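Local coordinates for protein ebony (PDB 6DYM) that probably joins beta-alanine to biogenic amines such as dopamine, its C-terminal condensation domain serving peptide-bond formation, at residues I21-E32 against V39-L48. Numbering follows the deposited sequence.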
loop_
_atom_site.group_PDB
_atom_site.type_symbol
_atom_site.label_atom_id
_atom_site.label_comp_id
_atom_site.label_asym_id
_atom_site.label_seq_id
_atom_site.Cartn_x
_atom_site.Cartn_y
_atom_site.Cartn_z
ATOM N N ILE A 21 8.656 6.291 -0.577
ATOM C CA ILE A 21 7.250 6.416 -0.204
ATOM C C ILE A 21 6.804 7.873 -0.255
ATOM O O ILE A 21 5.722 8.186 -0.767
ATOM C CB ILE A 21 7.007 5.795 1.183
ATOM C CG1 ILE A 21 7.150 4.270 1.124
ATOM C CG2 ILE A 21 5.639 6.192 1.716
ATOM C CD1 ILE A 21 6.162 3.593 0.187
ATOM N N VAL A 22 7.624 8.785 0.273
ATOM C CA VAL A 22 7.261 10.201 0.271
ATOM C C VAL A 22 7.086 10.700 -1.157
ATOM O O VAL A 22 6.097 11.367 -1.486
ATOM C CB VAL A 22 8.314 11.028 1.034
ATOM C CG1 VAL A 22 8.140 12.517 0.751
ATOM C CG2 VAL A 22 8.223 10.755 2.524
ATOM N N ALA A 23 8.039 10.372 -2.033
ATOM C CA ALA A 23 7.931 10.787 -3.428
ATOM C C ALA A 23 6.733 10.138 -4.109
ATOM O O ALA A 23 6.030 10.787 -4.893
ATOM C CB ALA A 23 9.218 10.448 -4.177
ATOM N N SER A 24 6.478 8.860 -3.816
ATOM C CA SER A 24 5.420 8.140 -4.515
ATOM C C SER A 24 4.033 8.596 -4.081
ATOM O O SER A 24 3.090 8.538 -4.878
ATOM C CB SER A 24 5.579 6.634 -4.299
ATOM O OG SER A 24 4.349 5.955 -4.470
ATOM N N PHE A 25 3.879 9.051 -2.837
ATOM C CA PHE A 25 2.563 9.422 -2.329
ATOM C C PHE A 25 2.323 10.927 -2.341
ATOM O O PHE A 25 1.311 11.378 -2.882
ATOM C CB PHE A 25 2.350 8.879 -0.906
ATOM C CG PHE A 25 2.328 7.374 -0.815
ATOM C CD1 PHE A 25 2.312 6.585 -1.957
ATOM C CD2 PHE A 25 2.310 6.748 0.421
ATOM C CE1 PHE A 25 2.296 5.199 -1.868
ATOM C CE2 PHE A 25 2.290 5.361 0.518
ATOM C CZ PHE A 25 2.284 4.588 -0.630
ATOM N N TYR A 26 3.239 11.707 -1.764
ATOM C CA TYR A 26 2.998 13.129 -1.530
ATOM C C TYR A 26 2.608 13.839 -2.819
ATOM O O TYR A 26 3.336 13.772 -3.816
ATOM C CB TYR A 26 4.237 13.785 -0.925
ATOM C CG TYR A 26 4.121 15.286 -0.818
ATOM C CD1 TYR A 26 3.393 15.871 0.210
ATOM C CD2 TYR A 26 4.732 16.118 -1.749
ATOM C CE1 TYR A 26 3.281 17.245 0.311
ATOM C CE2 TYR A 26 4.623 17.492 -1.658
ATOM C CZ TYR A 26 3.898 18.050 -0.625
ATOM O OH TYR A 26 3.790 19.419 -0.533
ATOM N N ASN A 27 1.452 14.514 -2.784
ATOM C CA ASN A 27 0.823 15.173 -3.928
ATOM C C ASN A 27 0.273 14.155 -4.924
ATOM O O ASN A 27 -0.791 14.372 -5.511
ATOM C CB ASN A 27 1.801 16.122 -4.627
ATOM C CG ASN A 27 1.828 17.501 -4.001
ATOM O OD1 ASN A 27 0.933 17.878 -3.242
ATOM N ND2 ASN A 27 2.867 18.263 -4.313
ATOM N N LYS A 28 0.978 13.036 -5.115
ATOM C CA LYS A 28 0.581 12.042 -6.109
ATOM C C LYS A 28 -0.665 11.262 -5.702
ATOM O O LYS A 28 -1.438 10.863 -6.580
ATOM C CB LYS A 28 1.717 11.043 -6.365
ATOM C CG LYS A 28 3.140 11.618 -6.554
ATOM C CD LYS A 28 3.197 12.986 -7.229
ATOM C CE LYS A 28 4.507 13.709 -6.884
ATOM N NZ LYS A 28 4.910 13.474 -5.462
ATOM N N ALA A 29 -0.897 11.069 -4.405
ATOM C CA ALA A 29 -1.907 10.116 -3.961
ATOM C C ALA A 29 -3.322 10.586 -4.295
ATOM O O ALA A 29 -3.668 11.762 -4.140
ATOM C CB ALA A 29 -1.770 9.866 -2.464
ATOM N N ASP A 30 -4.153 9.641 -4.741
ATOM C CA ASP A 30 -5.465 9.988 -5.271
ATOM C C ASP A 30 -6.439 10.434 -4.187
ATOM O O ASP A 30 -7.368 11.190 -4.485
ATOM C CB ASP A 30 -6.029 8.801 -6.052
ATOM C CG ASP A 30 -5.129 8.390 -7.214
ATOM O OD1 ASP A 30 -4.033 7.840 -6.960
ATOM O OD2 ASP A 30 -5.517 8.624 -8.380
ATOM N N LEU A 31 -6.245 10.007 -2.941
ATOM C CA LEU A 31 -7.131 10.422 -1.860
ATOM C C LEU A 31 -6.656 11.700 -1.181
ATOM O O LEU A 31 -7.464 12.598 -0.920
ATOM C CB LEU A 31 -7.250 9.306 -0.823
ATOM C CG LEU A 31 -8.009 8.063 -1.278
ATOM C CD1 LEU A 31 -7.973 7.017 -0.178
ATOM C CD2 LEU A 31 -9.447 8.413 -1.658
ATOM N N GLU A 32 -5.355 11.803 -0.898
ATOM C CA GLU A 32 -4.823 12.961 -0.188
ATOM C C GLU A 32 -4.917 14.249 -0.996
ATOM O O GLU A 32 -4.884 15.331 -0.402
ATOM C CB GLU A 32 -3.366 12.717 0.205
ATOM C CG GLU A 32 -3.187 11.629 1.237
ATOM C CD GLU A 32 -2.906 10.273 0.618
ATOM O OE1 GLU A 32 -3.770 9.762 -0.130
ATOM O OE2 GLU A 32 -1.820 9.716 0.880
ATOM N N VAL A 39 -1.559 18.660 4.151
ATOM C CA VAL A 39 -0.847 17.391 4.086
ATOM C C VAL A 39 0.611 17.693 3.761
ATOM O O VAL A 39 0.910 18.380 2.773
ATOM C CB VAL A 39 -1.484 16.423 3.073
ATOM C CG1 VAL A 39 -1.547 17.032 1.666
ATOM C CG2 VAL A 39 -0.736 15.094 3.070
ATOM N N LEU A 40 1.513 17.212 4.615
ATOM C CA LEU A 40 2.940 17.466 4.494
ATOM C C LEU A 40 3.684 16.157 4.268
ATOM O O LEU A 40 3.200 15.076 4.612
ATOM C CB LEU A 40 3.489 18.167 5.746
ATOM C CG LEU A 40 2.584 19.206 6.413
ATOM C CD1 LEU A 40 3.198 19.695 7.715
ATOM C CD2 LEU A 40 2.312 20.367 5.472
ATOM N N ARG A 41 4.881 16.272 3.682
ATOM C CA ARG A 41 5.714 15.093 3.459
ATOM C C ARG A 41 6.007 14.371 4.763
ATOM O O ARG A 41 6.039 13.134 4.804
ATOM C CB ARG A 41 7.024 15.487 2.783
ATOM C CG ARG A 41 6.873 16.238 1.479
ATOM C CD ARG A 41 8.209 16.827 1.069
ATOM N NE ARG A 41 8.065 17.922 0.118
ATOM C CZ ARG A 41 8.176 17.777 -1.197
ATOM N NH1 ARG A 41 8.427 16.580 -1.712
ATOM N NH2 ARG A 41 8.033 18.825 -1.998
ATOM N N THR A 42 6.226 15.125 5.846
ATOM C CA THR A 42 6.561 14.505 7.122
ATOM C C THR A 42 5.411 13.680 7.681
ATOM O O THR A 42 5.641 12.832 8.548
ATOM C CB THR A 42 6.991 15.567 8.143
ATOM O OG1 THR A 42 5.889 16.439 8.433
ATOM C CG2 THR A 42 8.158 16.381 7.601
ATOM N N ASP A 43 4.182 13.900 7.206
ATOM C CA ASP A 43 3.071 13.061 7.646
ATOM C C ASP A 43 3.303 11.607 7.258
ATOM O O ASP A 43 2.979 10.690 8.022
ATOM C CB ASP A 43 1.755 13.575 7.062
ATOM C CG ASP A 43 1.459 15.013 7.461
ATOM O OD1 ASP A 43 1.743 15.376 8.623
ATOM O OD2 ASP A 43 0.936 15.780 6.621
ATOM N N TYR A 44 3.881 11.373 6.078
ATOM C CA TYR A 44 4.190 10.009 5.665
ATOM C C TYR A 44 5.415 9.471 6.397
ATOM O O TYR A 44 5.400 8.342 6.899
ATOM C CB TYR A 44 4.406 9.953 4.154
ATOM C CG TYR A 44 3.216 10.395 3.332
ATOM C CD1 TYR A 44 2.125 9.553 3.137
ATOM C CD2 TYR A 44 3.189 11.653 2.742
ATOM C CE1 TYR A 44 1.037 9.958 2.376
ATOM C CE2 TYR A 44 2.111 12.065 1.984
ATOM C CZ TYR A 44 1.039 11.216 1.804
ATOM O OH TYR A 44 -0.030 11.635 1.044
ATOM N N SER A 45 6.486 10.264 6.468
ATOM C CA SER A 45 7.711 9.781 7.096
ATOM C C SER A 45 7.534 9.565 8.595
ATOM O O SER A 45 8.156 8.658 9.162
ATOM C CB SER A 45 8.863 10.748 6.819
ATOM O OG SER A 45 8.602 12.033 7.355
ATOM N N ASP A 46 6.687 10.370 9.249
ATOM C CA ASP A 46 6.428 10.167 10.671
ATOM C C ASP A 46 5.795 8.805 10.922
ATOM O O ASP A 46 6.165 8.105 11.873
ATOM C CB ASP A 46 5.526 11.277 11.215
ATOM C CG ASP A 46 6.265 12.594 11.417
ATOM O OD1 ASP A 46 7.488 12.651 11.163
ATOM O OD2 ASP A 46 5.615 13.580 11.822
ATOM N N ILE A 47 4.836 8.414 10.078
ATOM C CA ILE A 47 4.194 7.108 10.228
ATOM C C ILE A 47 5.211 5.991 10.013
ATOM O O ILE A 47 5.267 5.021 10.779
ATOM C CB ILE A 47 3.003 6.981 9.259
ATOM C CG1 ILE A 47 1.825 7.835 9.736
ATOM C CG2 ILE A 47 2.585 5.528 9.112
ATOM C CD1 ILE A 47 0.829 8.180 8.638
ATOM N N LEU A 48 6.036 6.118 8.969
ATOM C CA LEU A 48 7.003 5.069 8.660
ATOM C C LEU A 48 8.056 4.942 9.754
ATOM O O LEU A 48 8.440 3.827 10.127
ATOM C CB LEU A 48 7.666 5.349 7.313
ATOM C CG LEU A 48 6.875 4.884 6.089
ATOM C CD1 LEU A 48 7.612 5.223 4.801
ATOM C CD2 LEU A 48 6.582 3.392 6.174
#
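Tyr26 and Arg41 bring the backbones nearest, their CA atoms 6.0 Å apart, where the end of helix 14-25 meets the start of helix 41-58; the short helical segments cross obliquely in a broadly antiparallel sense, their N-to-C directions 137° apart. Tyr26, just past its helix, has CG anti to the backbone N (chi1 173°), which turns one ring face toward the Arg41 side chain. Arg41 CG sits over the ring centre, 3.6 Å from the centroid, a CH-pi contact, while its extended chain carries the guanidinium face over Tyr26 CE2. Val22 CG1 meets Arg41 CB at 3.8 Å, and further along the helices Leu48 CD1 rests on Ile21 CB at 3.7 Å.

Between these contacts Tyr44 reaches across to 21-32. Phe25 CB lies over one face of the Tyr44 ring, 4.0 Å from its centroid, and the Phe25 ring turns an edge to that face in an offset edge-to-face pair. Beyond them Tyr44 OH donates to Glu32 OE2 at 2.6 Å, on the anti side and 34° out of the carboxylate plane. Leu93 of helix 93-111 touches both residues. A phenylalanine in place of Tyr44 would probably leave the carboxylate of buried Glu32 without this donor. This single polar tie joins the segment after helix 14-25 to helix 41-58, in a topology consistent with a GNAT-like acyltransferase fold, and limits how the carboxylate can turn.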